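KLLA0B12012p (Kluyveromyces lactis, PDB 6Y3P) interacts directly, as Pby1, with the mRNA decapping enzyme Dcp2 and, through the C-terminal ATP-grasp domain described here, probably binds ATP. Local coordinates at residues T89-V94 and F106-N111; D226-V231 and V394-S399; R297-E302 and Y339-L344. One frame throughout, in Å; residues are numbered along the deposited sequence.

Contact 1 (T89-V94 and F106-N111); sequences TIHSYV and FLESFN
Ile90 meets the ring of Phe106 over one face, its branches approaching unequally. CB lies 4.1 Å from CE2 of Phe106, on the CD2/CE2 side of the ring. From there CG2 branches anti to the backbone N and comes to 3.8 Å from Phe106 CD2. The other branch, CG1, stands beside the backbone N (chi1 -67°) and itself keeps off the ring, but its methyl turns in over the face, where CD1 sits 3.5 Å from the centroid of the Phe106 ring and only 9° off its normal, a well-centred CH-pi contact. The backbone N of Glu108 lies over the opposite face, toward its rim. These contacts lay helix 83-95 of the ATP-grasp domain against the chain leading into strand 109-113, an outermost strand of a five-stranded antiparallel sheet. The next residue of the helix, His91, reaches over in a different way. Its CE1 lies 3.1 Å from OE2 of Glu108, close but not hydrogen-bonded, with ring and carboxylate steeply inclined at 78°, while Glu108 CG lies in the plane of the imidazole at its edge, 3.5 Å from His91 CE1. The other carboxylate oxygen, OE1, forms a salt bridge with Lys139. His91 and Phe110 hold their rings nearly parallel yet slid apart, centroids 5.8 Å from each other, and both side chains also touch Glu129 of helix 128-136.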
loop_
_atom_site.group_PDB
_atom_site.type_symbol
_atom_site.label_atom_id
_atom_site.label_comp_id
_atom_site.label_asym_id
_atom_site.label_seq_id
_atom_site.Cartn_x
_atom_site.Cartn_y
_atom_site.Cartn_z
ATOM N N THR A 89 -1.174 -14.127 -0.650
ATOM C CA THR A 89 0.277 -14.106 -0.407
ATOM C C THR A 89 0.560 -14.201 1.102
ATOM O O THR A 89 1.378 -15.023 1.510
ATOM C CB THR A 89 0.938 -12.832 -0.986
ATOM O OG1 THR A 89 0.302 -12.461 -2.203
ATOM C CG2 THR A 89 2.427 -13.012 -1.229
ATOM N N ILE A 90 -0.137 -13.386 1.915
ATOM C CA ILE A 90 0.052 -13.355 3.366
ATOM C C ILE A 90 -0.417 -14.673 4.004
ATOM O O ILE A 90 0.372 -15.278 4.737
ATOM C CB ILE A 90 -0.540 -12.075 4.033
ATOM C CG1 ILE A 90 0.265 -10.840 3.567
ATOM C CG2 ILE A 90 -0.553 -12.184 5.577
ATOM C CD1 ILE A 90 -0.275 -9.491 3.915
ATOM N N HIS A 91 -1.647 -15.145 3.673
ATOM C CA HIS A 91 -2.194 -16.402 4.201
ATOM C C HIS A 91 -1.272 -17.578 3.989
ATOM O O HIS A 91 -1.046 -18.341 4.935
ATOM C CB HIS A 91 -3.569 -16.736 3.609
ATOM C CG HIS A 91 -4.624 -15.705 3.838
ATOM N ND1 HIS A 91 -4.604 -14.873 4.951
ATOM C CD2 HIS A 91 -5.711 -15.406 3.083
ATOM C CE1 HIS A 91 -5.659 -14.080 4.825
ATOM N NE2 HIS A 91 -6.365 -14.368 3.722
ATOM N N SER A 92 -0.722 -17.729 2.761
ATOM C CA SER A 92 0.143 -18.870 2.458
ATOM C C SER A 92 1.498 -18.790 3.139
ATOM O O SER A 92 2.114 -19.823 3.386
ATOM C CB SER A 92 0.284 -19.087 0.954
ATOM O OG SER A 92 0.749 -17.919 0.305
ATOM N N TYR A 93 1.956 -17.577 3.464
ATOM C CA TYR A 93 3.229 -17.377 4.144
ATOM C C TYR A 93 3.148 -17.601 5.672
ATOM O O TYR A 93 4.087 -18.150 6.239
ATOM C CB TYR A 93 3.728 -15.971 3.831
ATOM C CG TYR A 93 4.961 -15.532 4.586
ATOM C CD1 TYR A 93 6.227 -15.975 4.212
ATOM C CD2 TYR A 93 4.871 -14.611 5.620
ATOM C CE1 TYR A 93 7.372 -15.522 4.863
ATOM C CE2 TYR A 93 6.009 -14.149 6.277
ATOM C CZ TYR A 93 7.258 -14.606 5.897
ATOM O OH TYR A 93 8.373 -14.135 6.544
ATOM N N VAL A 94 2.077 -17.121 6.333
ATOM C CA VAL A 94 1.907 -17.221 7.789
ATOM C C VAL A 94 1.699 -18.675 8.252
ATOM O O VAL A 94 1.957 -18.984 9.428
ATOM C CB VAL A 94 0.830 -16.263 8.385
ATOM C CG1 VAL A 94 1.278 -14.799 8.313
ATOM C CG2 VAL A 94 -0.539 -16.461 7.737
ATOM N N PHE A 106 -2.190 -7.253 9.604
ATOM C CA PHE A 106 -2.864 -7.304 8.302
ATOM C C PHE A 106 -4.377 -7.479 8.432
ATOM O O PHE A 106 -4.842 -8.325 9.202
ATOM C CB PHE A 106 -2.267 -8.426 7.424
ATOM C CG PHE A 106 -2.942 -8.626 6.092
ATOM C CD1 PHE A 106 -2.987 -7.598 5.153
ATOM C CD2 PHE A 106 -3.499 -9.853 5.754
ATOM C CE1 PHE A 106 -3.575 -7.800 3.901
ATOM C CE2 PHE A 106 -4.094 -10.046 4.506
ATOM C CZ PHE A 106 -4.123 -9.021 3.589
ATOM N N LEU A 107 -5.135 -6.697 7.654
ATOM C CA LEU A 107 -6.585 -6.761 7.640
ATOM C C LEU A 107 -6.957 -7.643 6.505
ATOM O O LEU A 107 -6.788 -7.261 5.354
ATOM C CB LEU A 107 -7.228 -5.361 7.478
ATOM C CG LEU A 107 -7.010 -4.405 8.623
ATOM C CD1 LEU A 107 -7.470 -3.035 8.261
ATOM C CD2 LEU A 107 -7.660 -4.893 9.911
ATOM N N GLU A 108 -7.351 -8.878 6.829
ATOM C CA GLU A 108 -7.740 -9.874 5.847
ATOM C C GLU A 108 -8.999 -9.423 5.128
ATOM O O GLU A 108 -9.812 -8.695 5.700
ATOM C CB GLU A 108 -8.055 -11.204 6.532
ATOM C CG GLU A 108 -6.888 -11.845 7.241
ATOM C CD GLU A 108 -7.332 -13.039 8.054
ATOM O OE1 GLU A 108 -8.043 -12.832 9.064
ATOM O OE2 GLU A 108 -7.009 -14.181 7.656
ATOM N N SER A 109 -9.151 -9.855 3.882
ATOM C CA SER A 109 -10.337 -9.628 3.065
ATOM C C SER A 109 -10.626 -10.921 2.325
ATOM O O SER A 109 -9.721 -11.738 2.098
ATOM C CB SER A 109 -10.139 -8.474 2.090
ATOM O OG SER A 109 -9.021 -8.713 1.252
ATOM N N PHE A 110 -11.901 -11.146 2.027
ATOM C CA PHE A 110 -12.363 -12.333 1.323
ATOM C C PHE A 110 -13.432 -11.910 0.361
ATOM O O PHE A 110 -14.036 -10.862 0.542
ATOM C CB PHE A 110 -12.931 -13.374 2.297
ATOM C CG PHE A 110 -11.999 -13.776 3.411
ATOM C CD1 PHE A 110 -12.019 -13.108 4.630
ATOM C CD2 PHE A 110 -11.107 -14.830 3.247
ATOM C CE1 PHE A 110 -11.152 -13.481 5.664
ATOM C CE2 PHE A 110 -10.247 -15.205 4.286
ATOM C CZ PHE A 110 -10.277 -14.530 5.488
ATOM N N ASN A 111 -13.641 -12.715 -0.683
ATOM C CA ASN A 111 -14.664 -12.481 -1.693
ATOM C C ASN A 111 -15.735 -13.547 -1.556
ATOM O O ASN A 111 -15.431 -14.739 -1.483
ATOM C CB ASN A 111 -14.054 -12.437 -3.090
ATOM C CG ASN A 111 -13.711 -11.032 -3.506
ATOM O OD1 ASN A 111 -12.654 -10.491 -3.161
ATOM N ND2 ASN A 111 -14.638 -10.384 -4.195
#

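Contact 2 (D226-V231 and V394-S399); sequences DLQVFV and VLKLKS
The carbonyl oxygen of Leu227 is gripped twice: Leu397 N donates a nearly straight hydrogen bond of 2.8 Å to Leu227 O, and CA of Lys396 adds a CA-H...O contact at 3.3 Å from that same Leu227 O. Leu227 N in turn bonds to Leu397 O, although a cis peptide links Leu227 to Asp226. Farther along, Leu395 O takes Val229 N at 2.8 Å, Val394 N bonds to Val229 O, and the ladder runs on to Val231 with Val392. Strands 228-239 and 391-396 thus run antiparallel in the branched sheet of the ATP-grasp domain. Gln228 and Lys396, a non-hydrogen-bonded pair, lie side by side, their CG atoms 3.7 Å apart; Gln228 NE2 hydrogen-bonds Glu393. On the other face, Leu227 CD2 meets Leu397 CD1 at 3.8 Å, Val229 CG2 rests against Leu395 CB, and Val231 CG2 reaches Val394 CG2 at 3.7 Å. Toward the modelled C-terminus Asp226, its CG swung away from the backbone N (chi1 -171°), lies beside poorly ordered Ser399: OD1 touches Ser399 CB, and OD2 comes to 3.0 Å from Ser399 O, two acceptors with no bond. An alanine here removes the carboxylate, and the contact with Ser399 CB is likely to be lost, leaving a gap beside the chain end. Main-chain bonds set the strand alignment, while the Val229 and Leu395 face is apolar and the Gln228 and Lys396 face mixed, polar groups beside the Phe230-Phe391 stack.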
loop_
_atom_site.group_PDB
_atom_site.type_symbol
_atom_site.label_atom_id
_atom_site.label_comp_id
_atom_site.label_asym_id
_atom_site.label_seq_id
_atom_site.Cartn_x
_atom_site.Cartn_y
_atom_site.Cartn_z
ATOM N N ASP A 226 17.174 -6.468 -7.408
ATOM C CA ASP A 226 16.879 -7.806 -6.899
ATOM C C ASP A 226 17.768 -8.204 -5.691
ATOM O O ASP A 226 18.744 -8.929 -5.859
ATOM C CB ASP A 226 16.928 -8.858 -8.027
ATOM C CG ASP A 226 16.441 -10.262 -7.675
ATOM O OD1 ASP A 226 16.404 -10.607 -6.459
ATOM O OD2 ASP A 226 16.184 -11.051 -8.617
ATOM N N LEU A 227 17.391 -7.839 -4.455
ATOM C CA LEU A 227 16.290 -6.971 -4.068
ATOM C C LEU A 227 16.691 -6.232 -2.821
ATOM O O LEU A 227 17.170 -6.846 -1.865
ATOM C CB LEU A 227 15.005 -7.786 -3.779
ATOM C CG LEU A 227 13.786 -7.015 -3.193
ATOM C CD1 LEU A 227 13.004 -6.277 -4.288
ATOM C CD2 LEU A 227 12.854 -7.956 -2.463
ATOM N N GLN A 228 16.430 -4.925 -2.803
ATOM C CA GLN A 228 16.590 -4.087 -1.626
ATOM C C GLN A 228 15.277 -3.400 -1.389
ATOM O O GLN A 228 14.636 -2.943 -2.342
ATOM C CB GLN A 228 17.688 -3.067 -1.815
ATOM C CG GLN A 228 19.070 -3.626 -1.507
ATOM C CD GLN A 228 20.105 -2.626 -1.910
ATOM O OE1 GLN A 228 20.258 -2.321 -3.097
ATOM N NE2 GLN A 228 20.758 -2.014 -0.928
ATOM N N VAL A 229 14.836 -3.375 -0.127
ATOM C CA VAL A 229 13.573 -2.751 0.258
ATOM C C VAL A 229 13.868 -1.602 1.197
ATOM O O VAL A 229 14.556 -1.781 2.199
ATOM C CB VAL A 229 12.510 -3.721 0.823
ATOM C CG1 VAL A 229 11.169 -2.995 0.987
ATOM C CG2 VAL A 229 12.346 -4.963 -0.059
ATOM N N PHE A 230 13.386 -0.408 0.832
ATOM C CA PHE A 230 13.639 0.808 1.566
ATOM C C PHE A 230 12.343 1.448 1.986
ATOM O O PHE A 230 11.470 1.713 1.155
ATOM C CB PHE A 230 14.434 1.788 0.705
ATOM C CG PHE A 230 15.801 1.308 0.294
ATOM C CD1 PHE A 230 16.902 1.516 1.114
ATOM C CD2 PHE A 230 15.992 0.667 -0.923
ATOM C CE1 PHE A 230 18.166 1.087 0.729
ATOM C CE2 PHE A 230 17.258 0.248 -1.310
ATOM C CZ PHE A 230 18.335 0.453 -0.477
ATOM N N VAL A 231 12.208 1.677 3.285
ATOM C CA VAL A 231 11.041 2.351 3.834
ATOM C C VAL A 231 11.438 3.803 4.102
ATOM O O VAL A 231 12.490 4.078 4.674
ATOM C CB VAL A 231 10.501 1.626 5.087
ATOM C CG1 VAL A 231 9.429 2.443 5.789
ATOM C CG2 VAL A 231 9.971 0.237 4.739
ATOM N N VAL A 394 15.190 -2.173 4.962
ATOM C CA VAL A 394 14.489 -3.095 5.861
ATOM C C VAL A 394 14.608 -4.556 5.422
ATOM O O VAL A 394 14.323 -5.466 6.204
ATOM C CB VAL A 394 13.009 -2.669 6.087
ATOM C CG1 VAL A 394 12.930 -1.272 6.672
ATOM C CG2 VAL A 394 12.186 -2.759 4.794
ATOM N N LEU A 395 15.011 -4.781 4.173
ATOM C CA LEU A 395 15.227 -6.122 3.626
ATOM C C LEU A 395 16.203 -6.045 2.504
ATOM O O LEU A 395 16.147 -5.107 1.707
ATOM C CB LEU A 395 13.920 -6.772 3.124
ATOM C CG LEU A 395 14.015 -8.245 2.678
ATOM C CD1 LEU A 395 14.203 -9.199 3.885
ATOM C CD2 LEU A 395 12.818 -8.650 1.828
ATOM N N LYS A 396 17.085 -7.045 2.430
ATOM C CA LYS A 396 18.033 -7.216 1.343
ATOM C C LYS A 396 18.103 -8.686 1.005
ATOM O O LYS A 396 18.414 -9.503 1.878
ATOM C CB LYS A 396 19.418 -6.672 1.708
ATOM C CG LYS A 396 20.356 -6.506 0.511
ATOM C CD LYS A 396 21.823 -6.881 0.839
ATOM C CE LYS A 396 22.580 -5.897 1.707
ATOM N NZ LYS A 396 22.828 -4.597 1.026
ATOM N N LEU A 397 17.784 -9.035 -0.247
ATOM C CA LEU A 397 17.905 -10.406 -0.744
ATOM C C LEU A 397 19.005 -10.459 -1.790
ATOM O O LEU A 397 19.079 -9.570 -2.649
ATOM C CB LEU A 397 16.594 -10.920 -1.360
ATOM C CG LEU A 397 15.362 -10.984 -0.451
ATOM C CD1 LEU A 397 14.135 -11.297 -1.266
ATOM C CD2 LEU A 397 15.519 -12.026 0.651
ATOM N N LYS A 398 19.851 -11.507 -1.731
ATOM C CA LYS A 398 20.925 -11.724 -2.702
ATOM C C LYS A 398 20.426 -12.672 -3.785
ATOM O O LYS A 398 20.465 -13.893 -3.580
ATOM C CB LYS A 398 22.206 -12.281 -2.031
ATOM C CG LYS A 398 23.062 -11.213 -1.371
ATOM C CD LYS A 398 23.772 -11.735 -0.127
ATOM C CE LYS A 398 24.210 -10.624 0.807
ATOM N NZ LYS A 398 23.066 -10.018 1.550
ATOM N N SER A 399 19.922 -12.121 -4.921
ATOM C CA SER A 399 19.428 -12.913 -6.060
ATOM C C SER A 399 19.267 -12.084 -7.337
ATOM O O SER A 399 18.764 -12.577 -8.351
ATOM C CB SER A 399 18.125 -13.632 -5.712
ATOM O OG SER A 399 18.234 -15.015 -6.013
#

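Contact 3 (R297-E302 and Y339-L344); sequences RTQIHE and YQVKLL
Two hydrogen bonds from one side-chain amide, that of Gln299, join helix 290-313 to the start of strand 341-347. Val341 N donates to Gln299 OE1 over 2.9 Å, almost straight at the hydrogen (169°), although it approaches from above the carbonyl plane of the amide, 37° out of it. Gln299 NE2 donates to Tyr339 O over 2.8 Å, and here the oxygen lies in the plane of the donating amide. One glutamine thus engages a backbone C=O and the N-H two residues on, much as one residue of a parallel neighbouring strand would. Acceptor and donor each have a matching partner, which fixes which way round the amide sits; NE2 has a further, weak bond to Glu295 O in its own helix. The side chain reaches this far because it is extended beyond CG (chi2 173°).

A second kind of approach is polar without being a bond. Gln340 OE1 lies 3.3 Å from Gln299 OE1, acceptor beside acceptor, with the two amide planes nearly parallel but offset, one above the other, while Gln340 NE2 turns to Asp338 O.

Apolar packing accompanies the amide bonds. Val341 points toward the helix, and its CG2 lies 3.8 Å from Gln299 CB. Its other methyl, CG1, meets Ile300 CG1 at 4.2 Å, the two side chains crossing at about a right angle. Ile296, a turn back, and Phe333 of the adjacent strand also touch Val341.

Tyr339, with its positive phi, belongs to the turn between antiparallel strands 326-335 and 341-347. The arrangement is that of a beta hairpin held by a helix packed on its antiparallel sheet, an alpha+beta arrangement as in ATP-grasp domains.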
loop_
_atom_site.group_PDB
_atom_site.type_symbol
_atom_site.label_atom_id
_atom_site.label_comp_id
_atom_site.label_asym_id
_atom_site.label_seq_id
_atom_site.Cartn_x
_atom_site.Cartn_y
_atom_site.Cartn_z
ATOM N N ARG A 297 6.751 2.839 13.753
ATOM C CA ARG A 297 7.756 2.766 12.693
ATOM C C ARG A 297 8.376 1.359 12.680
ATOM O O ARG A 297 8.510 0.763 11.625
ATOM C CB ARG A 297 8.839 3.825 12.923
ATOM C CG ARG A 297 8.796 4.964 11.931
ATOM C CD ARG A 297 9.592 6.145 12.430
ATOM N NE ARG A 297 8.723 7.315 12.441
ATOM C CZ ARG A 297 8.597 8.161 13.456
ATOM N NH1 ARG A 297 9.327 8.004 14.559
ATOM N NH2 ARG A 297 7.752 9.180 13.375
ATOM N N THR A 298 8.720 0.832 13.859
ATOM C CA THR A 298 9.285 -0.507 14.042
ATOM C C THR A 298 8.334 -1.546 13.448
ATOM O O THR A 298 8.759 -2.285 12.562
ATOM C CB THR A 298 9.661 -0.678 15.503
ATOM O OG1 THR A 298 10.635 0.340 15.755
ATOM C CG2 THR A 298 10.251 -2.071 15.823
ATOM N N GLN A 299 7.039 -1.519 13.836
ATOM C CA GLN A 299 5.997 -2.399 13.249
ATOM C C GLN A 299 5.912 -2.267 11.738
ATOM O O GLN A 299 5.791 -3.281 11.050
ATOM C CB GLN A 299 4.604 -2.085 13.802
ATOM C CG GLN A 299 4.425 -2.316 15.288
ATOM C CD GLN A 299 3.070 -1.815 15.712
ATOM O OE1 GLN A 299 2.036 -2.412 15.378
ATOM N NE2 GLN A 299 3.049 -0.690 16.442
ATOM N N ILE A 300 5.988 -1.030 11.209
ATOM C CA ILE A 300 5.905 -0.802 9.754
ATOM C C ILE A 300 7.084 -1.480 9.015
ATOM O O ILE A 300 6.877 -2.175 8.013
ATOM C CB ILE A 300 5.722 0.708 9.411
ATOM C CG1 ILE A 300 4.252 1.111 9.667
ATOM C CG2 ILE A 300 6.132 1.008 7.946
ATOM C CD1 ILE A 300 3.927 2.625 9.829
ATOM N N HIS A 301 8.296 -1.295 9.521
ATOM C CA HIS A 301 9.499 -1.879 8.924
ATOM C C HIS A 301 9.443 -3.365 8.981
ATOM O O HIS A 301 9.857 -4.008 8.041
ATOM C CB HIS A 301 10.730 -1.426 9.692
ATOM C CG HIS A 301 11.027 0.018 9.538
ATOM N ND1 HIS A 301 12.208 0.547 9.981
ATOM C CD2 HIS A 301 10.292 0.997 8.976
ATOM C CE1 HIS A 301 12.163 1.827 9.667
ATOM N NE2 HIS A 301 11.035 2.133 9.049
ATOM N N GLU A 302 8.937 -3.922 10.076
ATOM C CA GLU A 302 8.806 -5.353 10.211
ATOM C C GLU A 302 7.802 -5.940 9.232
ATOM O O GLU A 302 8.096 -6.952 8.594
ATOM C CB GLU A 302 8.486 -5.715 11.667
ATOM C CG GLU A 302 8.875 -7.127 12.051
ATOM C CD GLU A 302 10.241 -7.638 11.620
ATOM O OE1 GLU A 302 11.217 -6.850 11.572
ATOM O OE2 GLU A 302 10.332 -8.857 11.354
ATOM N N TYR A 339 -1.984 1.662 19.420
ATOM C CA TYR A 339 -0.844 2.026 18.573
ATOM C C TYR A 339 -0.323 0.830 17.761
ATOM O O TYR A 339 0.854 0.770 17.436
ATOM C CB TYR A 339 0.276 2.740 19.375
ATOM C CG TYR A 339 -0.239 3.875 20.239
ATOM C CD1 TYR A 339 -0.640 3.650 21.554
ATOM C CD2 TYR A 339 -0.312 5.178 19.746
ATOM C CE1 TYR A 339 -1.124 4.680 22.349
ATOM C CE2 TYR A 339 -0.812 6.218 20.528
ATOM C CZ TYR A 339 -1.210 5.963 21.832
ATOM O OH TYR A 339 -1.669 6.968 22.638
ATOM N N GLN A 340 -1.240 -0.086 17.383
ATOM C CA GLN A 340 -0.953 -1.258 16.558
ATOM C C GLN A 340 -1.305 -0.966 15.110
ATOM O O GLN A 340 -2.397 -0.468 14.830
ATOM C CB GLN A 340 -1.680 -2.518 17.086
ATOM C CG GLN A 340 -1.304 -2.948 18.533
ATOM C CD GLN A 340 0.189 -2.905 18.774
ATOM O OE1 GLN A 340 0.947 -3.717 18.246
ATOM N NE2 GLN A 340 0.660 -1.904 19.508
ATOM N N VAL A 341 -0.375 -1.245 14.190
ATOM C CA VAL A 341 -0.614 -1.008 12.763
ATOM C C VAL A 341 -1.277 -2.212 12.090
ATOM O O VAL A 341 -1.070 -3.353 12.467
ATOM C CB VAL A 341 0.628 -0.514 11.937
ATOM C CG1 VAL A 341 1.384 0.614 12.639
ATOM C CG2 VAL A 341 1.567 -1.657 11.575
ATOM N N LYS A 342 -2.038 -1.940 11.054
ATOM C CA LYS A 342 -2.671 -2.984 10.296
ATOM C C LYS A 342 -2.561 -2.649 8.849
ATOM O O LYS A 342 -3.013 -1.592 8.436
ATOM C CB LYS A 342 -4.109 -3.281 10.795
ATOM C CG LYS A 342 -4.093 -4.493 11.754
ATOM C CD LYS A 342 -5.263 -4.554 12.732
ATOM C CE LYS A 342 -5.228 -5.778 13.642
ATOM N NZ LYS A 342 -5.450 -7.072 12.914
ATOM N N LEU A 343 -1.855 -3.495 8.085
ATOM C CA LEU A 343 -1.725 -3.250 6.651
ATOM C C LEU A 343 -3.068 -3.470 5.964
ATOM O O LEU A 343 -3.713 -4.504 6.148
ATOM C CB LEU A 343 -0.606 -4.080 5.983
ATOM C CG LEU A 343 -0.408 -3.842 4.478
ATOM C CD1 LEU A 343 0.097 -2.433 4.186
ATOM C CD2 LEU A 343 0.509 -4.883 3.890
ATOM N N LEU A 344 -3.481 -2.474 5.185
ATOM C CA LEU A 344 -4.725 -2.531 4.464
ATOM C C LEU A 344 -4.467 -2.859 2.997
ATOM O O LEU A 344 -5.102 -3.764 2.461
ATOM C CB LEU A 344 -5.493 -1.202 4.640
ATOM C CG LEU A 344 -6.769 -1.024 3.822
ATOM C CD1 LEU A 344 -7.915 -1.939 4.330
ATOM C CD2 LEU A 344 -7.193 0.439 3.814
#

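From the N terminus, contact 1 comes first and closes a short loop, bringing 106-111 back against helix 83-95. It is complete before contact 2 opens at 226-231. Contact 3 then both opens, on helix 290-313, and closes, at 339-344, before 394-399 returns to complete contact 2; the long excursion of contact 2 therefore encloses contact 3. Contacts 2 and 3 reach the same sheet and meet where His301 packs on Val231 and Val394. Contact 1 joins contact 3 through Leu107 and Leu343, whose backbones probably hydrogen-bond. Contacts 1 and 2 do not touch each other, but contact 3 touches both, 339-344 meeting contact 1 and 297-302 meeting contact 2.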